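Local coordinates for large adhesion protein (Lap) involved in biofilm formation (Marinobacter hydrocarbonoclasticus, PDB 6XI3) that probably helps the bacterium adhere to surfaces and form biofilms, its tandem Ig-like domains with calcium ions forming part of the extending region of the adhesin, at residues A[28-33]-A[102-107]; A[56-61]-A[74-79]; A[127-132]-A[195-200]; A[253-258]-A[294-299]; A[347-352]-A[363-368]. All coordinates share one frame; numbering follows the deposited sequence.

Interaction 1 of 5, residues A[28-33]-A[102-107]; sequences GALTVS and ASAQDR. With EDO (1,2-ethanediol), chain K.
Leu-30 and Val-32 of strand 29-33 point into the core of an Ig-like beta-sandwich and meet Ala-102 and Ala-104 of the opposite sheet. The two strands run nearly antiparallel, at 157°, but their axes stay 7.4 Å apart. They face each other across the sandwich and are not neighbours in one sheet. Bumps and hollows come from both strands: the small alanines let Leu-30 reach the opposite main chain, and the Ala-102 methyl is itself a bump for Val-32. Leu-30 is the longest projection. Its CG stands anti to the backbone N (chi1 169°), and the CD2 branch reaches down to the opposite main chain. There CD2 rests 3.6 Å from Ala-102 O and 3.7 Å from Ser-103 CA. The methyl groups of Ala-102 and Ala-104 border this seat, with Leu-30 CD2 4.0 Å from Ala-102 CB. Val-32 meets the same Ala-102 differently. Its CB sits 3.6 Å from Ala-102 CB, and CG1 and CG2 straddle that methyl at nearly equal distance. The Ala-102 methyl therefore fits into the fork of the valine. Tyr-83 of strand 82-89 touches Leu-30, Val-32 and Ala-102. At the domain end the contact turns polar. Asp-106 swings its carboxylate over Gly-28, while its OD1 accepts from Asn-108 N and its OD2 from Asn-110 ND2. One water joins the two segments: it accepts from Gly-28 N at 2.7 Å and donates to Asp-106 OD2 at 2.9 Å.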
# COMPACT_ATOMS: atom_id res chain seq x y z
N GLY A 28 -56.98 -11.53 51.22
CA GLY A 28 -56.69 -10.31 50.44
C GLY A 28 -55.89 -10.64 49.19
O GLY A 28 -54.98 -11.46 49.28
N ALA A 29 -56.21 -10.04 48.04
CA ALA A 29 -55.42 -10.29 46.79
C ALA A 29 -55.33 -9.00 45.97
O ALA A 29 -56.22 -8.14 46.07
CB ALA A 29 -56.03 -11.43 46.00
N LEU A 30 -54.22 -8.82 45.26
CA LEU A 30 -54.02 -7.69 44.34
C LEU A 30 -53.42 -8.23 43.05
O LEU A 30 -52.49 -9.06 43.14
CB LEU A 30 -53.12 -6.65 45.02
CG LEU A 30 -52.56 -5.52 44.16
CD1 LEU A 30 -53.67 -4.62 43.68
CD2 LEU A 30 -51.56 -4.72 44.98
N THR A 31 -53.91 -7.77 41.91
CA THR A 31 -53.25 -7.98 40.59
C THR A 31 -52.97 -6.63 39.96
O THR A 31 -53.77 -5.67 40.16
CB THR A 31 -54.09 -8.83 39.61
OG1 THR A 31 -55.22 -8.04 39.24
CG2 THR A 31 -54.55 -10.16 40.18
N VAL A 32 -51.96 -6.60 39.10
CA VAL A 32 -51.71 -5.43 38.22
C VAL A 32 -51.36 -5.97 36.83
O VAL A 32 -50.72 -7.02 36.76
CB VAL A 32 -50.62 -4.54 38.83
CG1 VAL A 32 -49.25 -5.22 38.81
CG2 VAL A 32 -50.58 -3.18 38.18
N SER A 33 -51.79 -5.30 35.77
CA SER A 33 -51.37 -5.63 34.38
C SER A 33 -50.92 -4.35 33.74
O SER A 33 -51.51 -3.32 34.04
CB SER A 33 -52.44 -6.33 33.56
OG SER A 33 -53.61 -5.55 33.54
N ALA A 102 -47.26 -3.09 42.03
CA ALA A 102 -48.45 -2.52 42.68
C ALA A 102 -48.46 -2.98 44.14
O ALA A 102 -48.02 -4.11 44.40
CB ALA A 102 -49.68 -2.96 41.96
N SER A 103 -48.94 -2.14 45.05
CA SER A 103 -49.06 -2.52 46.48
C SER A 103 -50.32 -1.91 47.06
O SER A 103 -50.74 -0.80 46.67
CB SER A 103 -47.82 -2.15 47.25
OG SER A 103 -47.71 -0.75 47.39
N ALA A 104 -50.95 -2.64 47.96
CA ALA A 104 -52.09 -2.13 48.72
C ALA A 104 -52.18 -2.93 50.02
O ALA A 104 -51.33 -3.84 50.24
CB ALA A 104 -53.34 -2.22 47.87
N GLN A 105 -53.13 -2.56 50.87
CA GLN A 105 -53.41 -3.28 52.13
C GLN A 105 -54.85 -3.78 52.06
O GLN A 105 -55.74 -3.00 51.69
CB GLN A 105 -53.19 -2.39 53.35
CG GLN A 105 -51.74 -1.98 53.55
CD GLN A 105 -51.38 -0.77 52.70
OE1 GLN A 105 -52.16 0.18 52.59
NE2 GLN A 105 -50.22 -0.81 52.06
N ASP A 106 -55.08 -5.00 52.49
CA ASP A 106 -56.46 -5.50 52.66
C ASP A 106 -57.05 -4.79 53.90
O ASP A 106 -56.37 -3.98 54.57
CB ASP A 106 -56.44 -7.03 52.61
CG ASP A 106 -55.99 -7.75 53.87
OD1 ASP A 106 -55.89 -7.10 54.93
OD2 ASP A 106 -55.80 -8.97 53.78
N ARG A 107 -58.32 -5.06 54.16
CA ARG A 107 -59.11 -4.47 55.28
C ARG A 107 -58.49 -4.80 56.65
O ARG A 107 -58.72 -4.00 57.61
CB ARG A 107 -60.55 -4.99 55.25
CG ARG A 107 -61.43 -4.42 54.16
CD ARG A 107 -62.84 -4.96 54.28
NE ARG A 107 -63.60 -4.83 53.05
CZ ARG A 107 -64.34 -3.77 52.72
NH1 ARG A 107 -64.43 -2.74 53.55
NH2 ARG A 107 -65.01 -3.76 51.58
C1 EDO K . -48.75 -9.68 35.82
O1 EDO K . -49.33 -9.20 34.60
C2 EDO K . -49.41 -9.13 37.08
O2 EDO K . -50.65 -9.77 37.44
O HOH W 1 -54.76 -11.52 52.78

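Interaction 2 of 5, residues A[56-61]-A[74-79]; sequences NEQVAI and IATVGA
Gln-58 lies alongside Thr-76, its partner across the strands, with CG beside its own backbone N (chi1 -82°) and a bend at chi2 (69°). Both side chains are on the same face of the sheet; with OG1 anti to its carbonyl carbon, Thr-76 presents the hydroxyl to the Gln-58 amide. The amide NE2 of Gln-58 donates to Thr-76 OG1 at 3.1 Å, and the oxygen lies close to the amide plane. The same NE2 also donates to Asn-56 O at 2.8 Å. That bond is more bent, at 133°, and comes from above the carbonyl plane. Two bonds thus fix the rotation of the amide. The aliphatic part of Gln-58 is used too: CB and CG lie against CG1 and CD1 of Ile-74. These groups sit on the outer face of a beta hairpin, strands 58-64 and 70-76, at the edge of the four-stranded sheet of an Ig-like sandwich. Val-59 and Ala-75 form a hydrogen-bonded pair, with Val-59 N to Ala-75 O at 2.8 Å. Their side chains face the core, where Tyr-83 covers both. Val-59 CG2 meets Val-77 CG2 at 3.8 Å, the two side chains crossing at about a right angle. Beyond the strands the pairing continues. Val-77 N donates to Glu-57 O, and Asn-56 N donates to Val-77 O at 2.9 Å. A water also donates to Val-77 O, at 2.8 Å.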
# COMPACT_ATOMS: atom_id res chain seq x y z
N ASN A 56 -62.24 2.88 47.74
CA ASN A 56 -61.73 4.23 48.10
C ASN A 56 -60.36 4.14 48.77
O ASN A 56 -59.77 5.21 49.07
CB ASN A 56 -62.81 5.01 48.86
CG ASN A 56 -64.05 5.21 48.00
OD1 ASN A 56 -63.93 5.48 46.80
ND2 ASN A 56 -65.24 5.08 48.58
N GLU A 57 -59.81 2.93 48.94
CA GLU A 57 -58.39 2.77 49.31
C GLU A 57 -57.56 2.95 48.03
O GLU A 57 -58.17 2.96 46.93
CB GLU A 57 -58.15 1.43 49.98
CG GLU A 57 -58.84 1.34 51.33
CD GLU A 57 -58.39 2.39 52.33
OE1 GLU A 57 -57.17 2.56 52.48
OE2 GLU A 57 -59.25 3.10 52.90
N GLN A 58 -56.27 3.14 48.18
CA GLN A 58 -55.34 3.44 47.07
C GLN A 58 -54.44 2.22 46.80
O GLN A 58 -54.12 1.46 47.76
CB GLN A 58 -54.53 4.70 47.39
CG GLN A 58 -55.30 5.97 47.08
CD GLN A 58 -56.46 6.18 48.02
OE1 GLN A 58 -56.23 6.30 49.21
NE2 GLN A 58 -57.69 6.27 47.49
N VAL A 59 -54.10 2.06 45.52
CA VAL A 59 -53.02 1.17 45.03
C VAL A 59 -51.84 2.04 44.66
O VAL A 59 -52.01 2.91 43.82
CB VAL A 59 -53.46 0.33 43.83
CG1 VAL A 59 -52.34 -0.59 43.39
CG2 VAL A 59 -54.73 -0.44 44.10
N ALA A 60 -50.70 1.84 45.32
CA ALA A 60 -49.44 2.56 45.00
C ALA A 60 -48.77 1.80 43.85
O ALA A 60 -48.79 0.54 43.82
CB ALA A 60 -48.53 2.63 46.20
N ILE A 61 -48.22 2.53 42.91
CA ILE A 61 -47.64 1.89 41.72
C ILE A 61 -46.25 2.46 41.52
O ILE A 61 -46.09 3.67 41.67
CB ILE A 61 -48.55 2.11 40.52
CG1 ILE A 61 -49.80 1.26 40.63
CG2 ILE A 61 -47.80 1.83 39.23
CD1 ILE A 61 -50.94 1.84 39.87
N ILE A 74 -50.49 6.46 41.64
CA ILE A 74 -51.50 6.02 42.65
C ILE A 74 -52.84 5.95 41.94
O ILE A 74 -53.17 6.85 41.10
CB ILE A 74 -51.49 6.97 43.87
CG1 ILE A 74 -52.23 6.39 45.07
CG2 ILE A 74 -52.03 8.33 43.50
CD1 ILE A 74 -51.84 7.06 46.37
N ALA A 75 -53.61 4.94 42.29
CA ALA A 75 -54.97 4.74 41.74
C ALA A 75 -55.95 4.47 42.87
O ALA A 75 -55.50 3.93 43.89
CB ALA A 75 -54.97 3.58 40.79
N THR A 76 -57.24 4.71 42.64
CA THR A 76 -58.29 4.40 43.65
C THR A 76 -59.04 3.10 43.27
O THR A 76 -59.46 2.91 42.12
CB THR A 76 -59.20 5.59 43.91
OG1 THR A 76 -58.46 6.64 44.55
CG2 THR A 76 -60.38 5.19 44.77
N VAL A 77 -59.21 2.23 44.24
CA VAL A 77 -60.03 0.99 44.14
C VAL A 77 -61.51 1.38 44.02
O VAL A 77 -62.06 2.08 44.93
CB VAL A 77 -59.76 0.06 45.34
CG1 VAL A 77 -60.63 -1.16 45.30
CG2 VAL A 77 -58.29 -0.34 45.42
N GLY A 78 -62.16 0.87 42.98
CA GLY A 78 -63.58 1.13 42.71
C GLY A 78 -64.49 0.29 43.59
O GLY A 78 -63.97 -0.60 44.36
N ALA A 79 -65.79 0.55 43.52
CA ALA A 79 -66.86 -0.27 44.14
C ALA A 79 -66.60 -1.76 43.86
O ALA A 79 -66.76 -2.52 44.78
CB ALA A 79 -68.23 0.17 43.66
O HOH W 2 -64.35 3.64 45.15

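Interaction 3 of 5, residues A[127-132]-A[195-200]; sequences LTVSVG and LTVEAS
Val-129 sets its CB and both methyls around the Ala-199 methyl between the two sheets of an Ig-like beta-sandwich. Strands 127-132 and 195-200 belong to opposite sheets and run at 152°, with 7.4 Å between their axes. Val-129 has CG1 between the backbone N and the carbonyl carbon (chi1 68°) and CG2 anti to the N. This rotamer turns both methyls toward the other sheet, one on each flank of the Ala-199 methyl. Its CB comes 3.8 Å from Ala-199 CB. Leu-127 extends with CG anti to its backbone N, and its two branches divide the work. CD2 lies 3.9 Å from Ala-199 CB, and CD1 reaches toward the carbonyl carbon of Ser-200. The methyl of Ala-199 is therefore shared by two larger side chains. Tyr-180 of strand 180-186 touches Leu-127, Val-129 and Ala-199 and helps fill this part of the core. Val-131 and Val-197 share one rotamer, with CG2 beside the backbone N, and it is these CG2 methyls that meet. Leu-143 touches both valines. The pair meets at one point, at an oblique angle, with Val-131 CG2 4.0 Å from Val-197 CG2.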
# COMPACT_ATOMS: atom_id res chain seq x y z
N LEU A 127 -25.56 4.96 16.10
CA LEU A 127 -24.16 5.26 16.48
C LEU A 127 -23.52 5.96 15.28
O LEU A 127 -23.85 5.59 14.17
CB LEU A 127 -23.44 3.96 16.85
CG LEU A 127 -21.97 4.12 17.27
CD1 LEU A 127 -21.58 3.07 18.30
CD2 LEU A 127 -21.04 4.03 16.06
N THR A 128 -22.66 6.94 15.55
CA THR A 128 -21.77 7.58 14.55
C THR A 128 -20.34 7.38 15.04
O THR A 128 -20.13 7.28 16.29
CB THR A 128 -22.10 9.07 14.33
OG1 THR A 128 -21.71 9.80 15.50
CG2 THR A 128 -23.57 9.31 14.00
N VAL A 129 -19.41 7.26 14.11
CA VAL A 129 -17.96 7.37 14.42
C VAL A 129 -17.31 8.28 13.39
O VAL A 129 -17.73 8.28 12.23
CB VAL A 129 -17.28 6.01 14.45
CG1 VAL A 129 -17.21 5.37 13.07
CG2 VAL A 129 -15.90 6.16 15.07
N SER A 130 -16.32 9.06 13.80
CA SER A 130 -15.64 9.99 12.88
C SER A 130 -14.17 10.10 13.26
O SER A 130 -13.84 10.13 14.47
CB SER A 130 -16.37 11.31 12.81
OG SER A 130 -15.78 12.25 13.67
N VAL A 131 -13.31 10.08 12.25
CA VAL A 131 -11.86 10.26 12.44
C VAL A 131 -11.59 11.75 12.61
O VAL A 131 -11.92 12.52 11.73
CB VAL A 131 -11.05 9.67 11.29
CG1 VAL A 131 -9.57 10.00 11.46
CG2 VAL A 131 -11.26 8.18 11.22
N GLY A 132 -11.03 12.13 13.74
CA GLY A 132 -10.63 13.53 13.96
C GLY A 132 -9.35 13.81 13.21
O GLY A 132 -9.27 14.82 12.47
N LEU A 195 -7.39 3.37 5.60
CA LEU A 195 -7.64 2.81 6.95
C LEU A 195 -9.15 2.79 7.09
O LEU A 195 -9.78 3.85 6.79
CB LEU A 195 -7.11 3.73 8.04
CG LEU A 195 -5.66 3.63 8.46
CD1 LEU A 195 -5.49 4.39 9.78
CD2 LEU A 195 -5.22 2.17 8.60
N THR A 196 -9.72 1.69 7.51
CA THR A 196 -11.17 1.62 7.76
C THR A 196 -11.38 1.59 9.27
O THR A 196 -10.79 0.71 9.93
CB THR A 196 -11.77 0.39 7.09
OG1 THR A 196 -11.69 0.63 5.69
CG2 THR A 196 -13.22 0.16 7.47
N VAL A 197 -12.19 2.51 9.80
CA VAL A 197 -12.51 2.52 11.25
C VAL A 197 -13.95 2.04 11.41
O VAL A 197 -14.85 2.68 10.84
CB VAL A 197 -12.25 3.89 11.90
CG1 VAL A 197 -12.65 3.90 13.37
CG2 VAL A 197 -10.80 4.29 11.78
N GLU A 198 -14.15 0.94 12.14
CA GLU A 198 -15.50 0.41 12.45
C GLU A 198 -15.77 0.54 13.95
O GLU A 198 -14.86 0.22 14.76
CB GLU A 198 -15.58 -1.03 11.95
CG GLU A 198 -16.88 -1.72 12.31
CD GLU A 198 -18.05 -1.36 11.42
OE1 GLU A 198 -17.83 -1.17 10.20
OE2 GLU A 198 -19.19 -1.26 11.94
N ALA A 199 -16.98 1.00 14.31
CA ALA A 199 -17.42 1.17 15.71
C ALA A 199 -18.79 0.53 15.86
O ALA A 199 -19.59 0.62 14.91
CB ALA A 199 -17.43 2.62 16.12
N SER A 200 -19.02 -0.15 16.98
CA SER A 200 -20.27 -0.88 17.26
C SER A 200 -20.59 -0.87 18.76
O SER A 200 -19.69 -0.79 19.62
CB SER A 200 -20.22 -2.27 16.66
OG SER A 200 -19.26 -3.09 17.33

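Interaction 4 of 5, residues A[253-258]-A[294-299]; sequences VDLTVT and VEATAQ
Two central strands of the four-stranded sheet in an Ig-like domain are joined here, 252-258 and 290-299. They run antiparallel, with short-segment axes 4.6 Å apart at 162°. Asp-254 with Thr-297 and Thr-256 with Glu-295 are the hydrogen-bonded pairs. Each has two backbone bonds; Thr-256 N to Glu-295 O measures 2.8 Å and Asp-254 N to Thr-297 O 2.9 Å. Between them, Leu-255 faces Ala-296 in a non-hydrogen-bonded pair. There Leu-255 CA comes 3.1 Å from Glu-295 O in a CA-H...O contact. The side of the sheet with Val-253, Leu-255, Val-257, Val-294 and Ala-296 faces the core. The methyl of Ala-296 lies between two larger groups: its CB is 3.9 Å from Leu-255 CD2 and 4.0 Å from Val-253 CG1. Val-257 and Val-294 lie side by side and point the same way. Tyr-277 touches both Val-253 and Ala-296, and Leu-224 and Val-226 of the other sheet also rest on Ala-296. The reverse side is polar. Thr-256 holds OG1 between its backbone N and carbonyl carbon (chi1 64°), next to Glu-295 CB at 3.7 Å. A water donates to Asp-254 O and is hydrogen-bonded to Thr-297 OG1, which also bonds to Ser-307 OG. Asp-254 OD1 takes a bond from Gln-252 NE2. A bound EDTA lies about 5 Å from the Glu-295 side chain. One apolar side toward the core and one polar side outward are typical of a sheet in a beta-sandwich.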
# COMPACT_ATOMS: atom_id res chain seq x y z
N VAL A 253 7.73 -5.40 -9.53
CA VAL A 253 8.87 -4.52 -9.86
C VAL A 253 9.09 -4.68 -11.35
O VAL A 253 9.31 -5.81 -11.79
CB VAL A 253 10.12 -4.91 -9.05
CG1 VAL A 253 11.29 -3.98 -9.33
CG2 VAL A 253 9.79 -4.95 -7.57
N ASP A 254 9.08 -3.58 -12.09
CA ASP A 254 9.38 -3.54 -13.53
C ASP A 254 10.80 -3.03 -13.67
O ASP A 254 11.11 -1.99 -13.04
CB ASP A 254 8.42 -2.63 -14.27
CG ASP A 254 7.00 -3.17 -14.22
OD1 ASP A 254 6.83 -4.43 -14.21
OD2 ASP A 254 6.10 -2.32 -14.20
N LEU A 255 11.62 -3.77 -14.41
CA LEU A 255 13.04 -3.44 -14.58
C LEU A 255 13.30 -3.22 -16.05
O LEU A 255 12.60 -3.82 -16.88
CB LEU A 255 13.93 -4.55 -14.02
CG LEU A 255 13.79 -4.79 -12.52
CD1 LEU A 255 13.02 -6.06 -12.27
CD2 LEU A 255 15.14 -4.87 -11.86
N THR A 256 14.26 -2.36 -16.36
CA THR A 256 14.74 -2.20 -17.75
C THR A 256 16.25 -2.22 -17.66
O THR A 256 16.77 -1.78 -16.61
CB THR A 256 14.24 -0.92 -18.45
OG1 THR A 256 14.78 0.17 -17.71
CG2 THR A 256 12.73 -0.85 -18.54
N VAL A 257 16.86 -2.87 -18.65
CA VAL A 257 18.34 -2.89 -18.84
C VAL A 257 18.61 -2.26 -20.20
O VAL A 257 18.11 -2.79 -21.21
CB VAL A 257 18.94 -4.31 -18.77
CG1 VAL A 257 20.45 -4.24 -18.75
CG2 VAL A 257 18.43 -5.10 -17.58
N THR A 258 19.40 -1.19 -20.20
CA THR A 258 19.64 -0.34 -21.38
C THR A 258 21.13 -0.39 -21.69
O THR A 258 21.94 -0.21 -20.76
CB THR A 258 19.05 1.07 -21.17
OG1 THR A 258 17.67 0.97 -20.78
CG2 THR A 258 19.11 1.91 -22.44
N VAL A 294 20.50 -0.05 -15.48
CA VAL A 294 19.37 -0.83 -14.95
C VAL A 294 18.50 0.15 -14.18
O VAL A 294 19.02 0.86 -13.30
CB VAL A 294 19.86 -1.97 -14.04
CG1 VAL A 294 18.68 -2.69 -13.39
CG2 VAL A 294 20.74 -2.93 -14.83
N GLU A 295 17.22 0.17 -14.52
CA GLU A 295 16.21 0.91 -13.75
C GLU A 295 15.16 -0.06 -13.24
O GLU A 295 14.83 -1.02 -13.97
CB GLU A 295 15.56 1.98 -14.62
CG GLU A 295 14.39 2.62 -13.88
CD GLU A 295 14.36 4.13 -13.99
OE1 GLU A 295 13.94 4.60 -15.06
OE2 GLU A 295 14.79 4.80 -13.01
N ALA A 296 14.68 0.18 -12.02
CA ALA A 296 13.63 -0.60 -11.33
C ALA A 296 12.57 0.38 -10.82
O ALA A 296 12.96 1.42 -10.29
CB ALA A 296 14.24 -1.40 -10.21
N THR A 297 11.30 0.03 -10.96
CA THR A 297 10.14 0.84 -10.54
C THR A 297 9.09 -0.09 -9.92
O THR A 297 8.84 -1.19 -10.47
CB THR A 297 9.55 1.60 -11.72
OG1 THR A 297 10.57 2.38 -12.33
CG2 THR A 297 8.40 2.50 -11.34
N ALA A 298 8.52 0.34 -8.82
CA ALA A 298 7.37 -0.32 -8.16
C ALA A 298 6.41 0.78 -7.74
O ALA A 298 6.71 1.97 -7.98
CB ALA A 298 7.86 -1.12 -6.98
N GLN A 299 5.31 0.39 -7.13
CA GLN A 299 4.29 1.32 -6.64
C GLN A 299 4.18 1.13 -5.12
O GLN A 299 4.00 -0.03 -4.67
CB GLN A 299 2.94 1.07 -7.33
CG GLN A 299 1.90 2.01 -6.76
CD GLN A 299 0.64 2.20 -7.57
OE1 GLN A 299 -0.41 1.70 -7.20
NE2 GLN A 299 0.75 2.99 -8.63
O HOH W 3 11.68 0.72 -14.21

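Interaction 5 of 5, residues A[347-352]-A[363-368]; sequences NSQVNV and NAITTV
Asn-347 opens the pairing of a beta hairpin, strands 349-356 and 361-367, on the edge of an Ig-like beta-sandwich sheet. Its N donates to Val-368 O at 2.9 Å. Val-368 N in turn donates to Ser-348 O, an almost straight bond at 176°. Val-350 with Thr-366 and Val-352 with Ala-364 then form hydrogen-bonded pairs, each using both N-H groups and both carbonyls. Val-350 N to Thr-366 O is 2.8 Å, and the return bond from Thr-366 N to Val-350 O is 3.1 Å. Six backbone bonds hold the two segments. Two side-chain hydroxyls have partners beyond the segments. Ser-348 OG bonds to Ala-345 O, and Thr-366 OG1 makes a weak bond with Ser-375 O. Two waters bridge the segments. One donates to Asn-347 O and is hydrogen-bonded to Thr-367 OG1. CG2 of Thr-367 lies against Asn-347 CA at 3.5 Å. Val-350 and Val-368 cross at about a right angle, and their CG2 atoms are tight at 3.4 Å. Tyr-374 covers Val-350. On the outer side, Asn-351 and Ile-365 run side by side. With CG of Asn-351 beside the backbone N (chi1 -67°) and the amide turned by chi2 of 86°, ND2 comes within 3.6 Å of Ile-365 CD1. Ala-364 O accepts from both Val-352 N and the second water, and that water accepts from Asn-351 ND2 at 3.0 Å.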
# COMPACT_ATOMS: atom_id res chain seq x y z
N ASN A 347 30.43 1.60 -38.54
CA ASN A 347 30.50 3.05 -38.80
C ASN A 347 31.48 3.77 -37.88
O ASN A 347 31.65 4.99 -38.12
CB ASN A 347 29.10 3.68 -38.81
CG ASN A 347 28.26 3.06 -39.89
OD1 ASN A 347 28.76 2.79 -40.97
ND2 ASN A 347 26.99 2.82 -39.62
N SER A 348 32.17 3.08 -36.97
CA SER A 348 33.36 3.60 -36.26
C SER A 348 34.48 3.93 -37.26
O SER A 348 34.56 3.29 -38.31
CB SER A 348 33.87 2.64 -35.24
OG SER A 348 32.85 2.33 -34.32
N GLN A 349 35.32 4.89 -36.90
CA GLN A 349 36.52 5.26 -37.67
C GLN A 349 37.64 4.28 -37.34
O GLN A 349 37.72 3.85 -36.18
CB GLN A 349 36.94 6.69 -37.32
CG GLN A 349 35.85 7.69 -37.63
CD GLN A 349 36.32 9.12 -37.49
OE1 GLN A 349 35.70 10.04 -38.00
NE2 GLN A 349 37.45 9.29 -36.82
N VAL A 350 38.44 3.92 -38.34
CA VAL A 350 39.73 3.22 -38.17
C VAL A 350 40.80 4.23 -38.55
O VAL A 350 40.75 4.66 -39.71
CB VAL A 350 39.88 2.00 -39.10
CG1 VAL A 350 41.17 1.29 -38.75
CG2 VAL A 350 38.67 1.07 -39.05
N ASN A 351 41.73 4.54 -37.65
CA ASN A 351 42.88 5.43 -37.97
C ASN A 351 44.05 4.55 -38.42
O ASN A 351 44.38 3.56 -37.71
CB ASN A 351 43.26 6.37 -36.80
CG ASN A 351 42.20 7.42 -36.50
OD1 ASN A 351 41.26 7.16 -35.76
ND2 ASN A 351 42.31 8.60 -37.08
N VAL A 352 44.68 4.92 -39.54
CA VAL A 352 45.81 4.16 -40.15
C VAL A 352 47.01 5.10 -40.30
O VAL A 352 46.82 6.25 -40.69
CB VAL A 352 45.41 3.53 -41.50
CG1 VAL A 352 46.58 2.90 -42.21
CG2 VAL A 352 44.29 2.51 -41.33
N ASN A 363 48.96 9.51 -42.88
CA ASN A 363 47.78 9.29 -42.01
C ASN A 363 46.54 9.14 -42.92
O ASN A 363 46.39 9.92 -43.88
CB ASN A 363 47.55 10.43 -41.02
CG ASN A 363 48.74 10.70 -40.11
OD1 ASN A 363 49.02 9.94 -39.18
ND2 ASN A 363 49.46 11.78 -40.38
N ALA A 364 45.69 8.17 -42.61
CA ALA A 364 44.43 7.94 -43.33
C ALA A 364 43.38 7.50 -42.30
O ALA A 364 43.75 7.11 -41.17
CB ALA A 364 44.65 6.92 -44.42
N ILE A 365 42.12 7.53 -42.71
CA ILE A 365 40.94 7.20 -41.88
C ILE A 365 39.90 6.56 -42.79
O ILE A 365 39.66 7.07 -43.92
CB ILE A 365 40.36 8.44 -41.15
CG1 ILE A 365 41.43 9.32 -40.49
CG2 ILE A 365 39.35 8.00 -40.13
CD1 ILE A 365 40.86 10.54 -39.72
N THR A 366 39.31 5.47 -42.34
CA THR A 366 38.21 4.82 -43.08
C THR A 366 37.19 4.36 -42.05
O THR A 366 37.36 4.66 -40.85
CB THR A 366 38.72 3.72 -44.01
OG1 THR A 366 37.68 3.37 -44.95
CG2 THR A 366 39.20 2.52 -43.22
N THR A 367 36.16 3.70 -42.54
CA THR A 367 34.97 3.32 -41.78
C THR A 367 34.86 1.79 -41.66
O THR A 367 35.01 1.08 -42.66
CB THR A 367 33.73 3.96 -42.40
OG1 THR A 367 33.94 5.37 -42.26
CG2 THR A 367 32.44 3.55 -41.73
N VAL A 368 34.57 1.32 -40.45
CA VAL A 368 34.26 -0.11 -40.18
C VAL A 368 32.92 -0.49 -40.84
O VAL A 368 31.92 0.16 -40.53
CB VAL A 368 34.28 -0.40 -38.67
CG1 VAL A 368 33.97 -1.87 -38.40
CG2 VAL A 368 35.62 -0.03 -38.04
O HOH W 4 33.31 6.51 -39.77
O HOH W 5 44.71 8.82 -38.82

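Overall arrangement
Interactions 1 and 2 share one domain and touch: Ser-103 N lies 3.0 Å from Ala-60 O, a probable hydrogen bond between neighbouring strands of one sheet. Interactions 3, 4 and 5 follow in series along the chain, and interactions 1 and 5 lie about 127 Å apart, centre to centre, on opposite sides of its middle. Interactions 1 and 3 span the two sheets and rely on valine, leucine and alanine packing; interaction 3 is buried. Interaction 4 pairs central strands, so it adds backbone bonds to a buried apolar side. Interactions 2 and 5 are equivalent edge hairpins, more exposed, with polar side chains and water on their outer side.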